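Local coordinates for protein putative aminooxidase (Propionibacterium acnes, PDB 2BAB) that probably isomerises fatty acids as a flavin-dependent enzyme of the amine oxidase family, and binds a conjugated octadecadienoic acid near its FAD, at residues A[312-317]-A[326-331]. Residues are numbered along the deposited sequence; the frame is centred on the assembly and turned at random.
With ODD ((10E,12Z)-octadeca-10,12-dienoic acid), chain F.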
# COMPACT_ATOMS: atom_id res chain seq x y z
N VAL A 312 8.24 -6.24 -12.74
CA VAL A 312 8.14 -7.49 -12.01
C VAL A 312 6.90 -8.21 -12.55
O VAL A 312 5.97 -7.57 -13.05
CB VAL A 312 8.07 -7.25 -10.46
CG1 VAL A 312 6.81 -6.46 -10.10
CG2 VAL A 312 8.15 -8.57 -9.69
N TYR A 313 6.92 -9.54 -12.52
CA TYR A 313 5.71 -10.34 -12.79
C TYR A 313 5.65 -11.50 -11.81
O TYR A 313 6.69 -11.97 -11.34
CB TYR A 313 5.64 -10.80 -14.26
CG TYR A 313 6.85 -11.58 -14.74
CD1 TYR A 313 6.94 -12.95 -14.51
CD2 TYR A 313 7.90 -10.95 -15.42
CE1 TYR A 313 8.04 -13.68 -14.93
CE2 TYR A 313 9.02 -11.67 -15.85
CZ TYR A 313 9.09 -13.02 -15.60
OH TYR A 313 10.18 -13.73 -16.01
N TYR A 314 4.43 -11.97 -11.54
CA TYR A 314 4.15 -12.85 -10.40
C TYR A 314 3.74 -14.23 -10.87
O TYR A 314 2.66 -14.44 -11.41
CB TYR A 314 3.05 -12.21 -9.54
CG TYR A 314 2.54 -13.00 -8.33
CD1 TYR A 314 3.32 -13.98 -7.71
CD2 TYR A 314 1.27 -12.74 -7.81
CE1 TYR A 314 2.83 -14.70 -6.60
CE2 TYR A 314 0.78 -13.45 -6.69
CZ TYR A 314 1.56 -14.44 -6.11
OH TYR A 314 1.11 -15.15 -5.03
N HIS A 315 4.63 -15.18 -10.60
CA HIS A 315 4.41 -16.62 -10.81
C HIS A 315 3.76 -17.21 -9.56
O HIS A 315 4.44 -17.53 -8.58
CB HIS A 315 5.79 -17.23 -11.09
CG HIS A 315 5.79 -18.69 -11.39
ND1 HIS A 315 6.36 -19.61 -10.53
CD2 HIS A 315 5.38 -19.39 -12.47
CE1 HIS A 315 6.30 -20.81 -11.07
NE2 HIS A 315 5.71 -20.71 -12.25
N ARG A 316 2.44 -17.32 -9.58
CA ARG A 316 1.67 -17.70 -8.39
C ARG A 316 1.43 -19.20 -8.30
O ARG A 316 1.64 -19.79 -7.26
CB ARG A 316 0.30 -16.98 -8.37
CG ARG A 316 -0.61 -17.32 -7.17
CD ARG A 316 -1.69 -16.26 -7.09
NE ARG A 316 -2.75 -16.53 -6.13
CZ ARG A 316 -2.67 -16.36 -4.80
NH1 ARG A 316 -1.56 -15.96 -4.21
NH2 ARG A 316 -3.73 -16.60 -4.06
N TRP A 317 0.93 -19.80 -9.38
CA TRP A 317 0.57 -21.22 -9.40
C TRP A 317 1.53 -22.00 -10.29
O TRP A 317 1.33 -22.12 -11.53
CB TRP A 317 -0.89 -21.39 -9.88
CG TRP A 317 -1.90 -20.67 -9.04
CD1 TRP A 317 -2.73 -19.66 -9.44
CD2 TRP A 317 -2.23 -20.94 -7.66
NE1 TRP A 317 -3.54 -19.27 -8.40
CE2 TRP A 317 -3.27 -20.04 -7.30
CE3 TRP A 317 -1.77 -21.85 -6.70
CZ2 TRP A 317 -3.83 -20.02 -6.01
CZ3 TRP A 317 -2.33 -21.83 -5.44
CH2 TRP A 317 -3.34 -20.91 -5.09
N THR A 326 0.35 -12.22 -13.31
CA THR A 326 0.15 -10.78 -13.25
C THR A 326 1.47 -10.03 -13.49
O THR A 326 2.54 -10.47 -13.05
CB THR A 326 -0.45 -10.32 -11.92
OG1 THR A 326 0.15 -11.04 -10.83
CG2 THR A 326 -1.97 -10.51 -11.93
N THR A 327 1.37 -8.92 -14.21
CA THR A 327 2.49 -8.03 -14.49
C THR A 327 2.27 -6.72 -13.81
O THR A 327 1.11 -6.34 -13.55
CB THR A 327 2.68 -7.80 -16.00
OG1 THR A 327 1.55 -7.11 -16.58
CG2 THR A 327 2.87 -9.11 -16.69
N TYR A 328 3.38 -6.00 -13.55
CA TYR A 328 3.34 -4.74 -12.79
C TYR A 328 4.19 -3.65 -13.44
O TYR A 328 5.37 -3.87 -13.77
CB TYR A 328 3.82 -4.98 -11.34
CG TYR A 328 3.02 -6.04 -10.66
CD1 TYR A 328 1.94 -5.72 -9.86
CD2 TYR A 328 3.29 -7.39 -10.89
CE1 TYR A 328 1.18 -6.72 -9.27
CE2 TYR A 328 2.51 -8.38 -10.33
CZ TYR A 328 1.47 -8.05 -9.51
OH TYR A 328 0.70 -9.06 -8.96
N LEU A 329 3.60 -2.47 -13.59
CA LEU A 329 4.31 -1.32 -14.16
C LEU A 329 3.73 -0.03 -13.58
O LEU A 329 2.62 -0.02 -13.06
CB LEU A 329 4.24 -1.33 -15.70
CG LEU A 329 2.87 -1.23 -16.37
CD1 LEU A 329 2.42 0.22 -16.52
CD2 LEU A 329 2.88 -1.95 -17.76
N LEU A 330 4.53 1.03 -13.63
CA LEU A 330 4.13 2.39 -13.20
C LEU A 330 3.92 3.29 -14.41
O LEU A 330 4.70 3.26 -15.36
CB LEU A 330 5.19 3.00 -12.28
CG LEU A 330 5.09 2.62 -10.81
CD1 LEU A 330 6.32 3.10 -10.02
CD2 LEU A 330 3.77 3.18 -10.24
N ARG A 331 2.89 4.13 -14.37
CA ARG A 331 2.60 5.05 -15.45
C ARG A 331 2.99 6.51 -15.17
O ARG A 331 2.84 7.35 -16.05
CB ARG A 331 1.11 4.97 -15.81
CG ARG A 331 0.66 3.56 -16.21
CD ARG A 331 -0.85 3.48 -16.36
NE ARG A 331 -1.33 4.59 -17.18
CZ ARG A 331 -2.58 5.04 -17.18
NH1 ARG A 331 -3.50 4.47 -16.41
NH2 ARG A 331 -2.91 6.06 -17.96
O2 ODD F . 10.00 -13.90 -4.59
C1 ODD F . 9.38 -12.86 -4.94
O1 ODD F . 9.76 -11.75 -4.53
C2 ODD F . 8.17 -12.95 -5.85
C3 ODD F . 7.41 -11.62 -5.92
C4 ODD F . 6.20 -11.66 -6.86
C5 ODD F . 5.86 -10.30 -7.48
C6 ODD F . 4.98 -9.48 -6.56
C7 ODD F . 4.62 -8.05 -6.95
C8 ODD F . 4.35 -7.27 -5.64
C9 ODD F . 3.59 -5.98 -5.83
C10 ODD F . 3.44 -5.07 -4.60
C11 ODD F . 3.83 -5.34 -3.34
C12 ODD F . 3.58 -4.32 -2.30
C13 ODD F . 3.89 -4.43 -1.00
C14 ODD F . 4.58 -5.65 -0.41
C15 ODD F . 4.69 -5.51 1.10
C16 ODD F . 5.30 -6.71 1.84
C17 ODD F . 6.63 -7.22 1.27
C18 ODD F . 7.85 -6.82 2.07
O HOH W 1 -0.11 -14.32 -10.74
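Val-312 and Tyr-314 meet Tyr-328 and Thr-326 across the antiparallel beta hairpin of strands 312-315 and 325-330, part of the mixed sheet beside the fatty-acid site in this member of the flavin-containing amine oxidoreductase family. The hairpin illustrates how one sheet can present two different faces.

The tight face carries Val-312, Tyr-314, Thr-326 and Tyr-328. A chi1 of 63° sets CG1 of Val-312 between the backbone N and the carbonyl carbon, against CB of Tyr-328 at 3.6 Å, and leaves CG2 to reach C5 of the bound octadecadienoic acid at 3.6 Å. The carbonyl O of Val-312 lies in plane at the edge of the Tyr-328 ring and accepts a bent hydrogen bond from Tyr-328 N (3.1 Å, 135° at the hydrogen). C7 of the same lipid sits over one face of this ring, near its rim, making the hairpin part of the lipid-binding wall. Tyr-314 and Tyr-328 run alongside each other, CB of Tyr-314 3.9 Å from CE2 of Tyr-328, and OG1 of Thr-326 lies at the edge of the Tyr-314 ring, 3.4 Å from CB of Tyr-314.

Contact on the reverse face is sparser: CB of Tyr-313 and CG2 of Thr-327 are 4.1 Å apart, and the phenol of Tyr-313 leads away toward Glu-89 and Leu-91.

Toward the turn, beyond the hydrogen bond from Tyr-314 N to Thr-326 O (2.8 Å), a water donates to Tyr-314 O and only weakly accepts from Thr-326 N, loosely bridging the strands. Arg-316, whose other guanidinium nitrogens bind the carbonyls of Arg-55 and Trp-201, fixes the far end of Tyr-314: its CB lies over the rim of one ring face, while NH1 donates to Tyr-314 OH at 2.9 Å, with that oxygen just 2° out of the guanidinium plane.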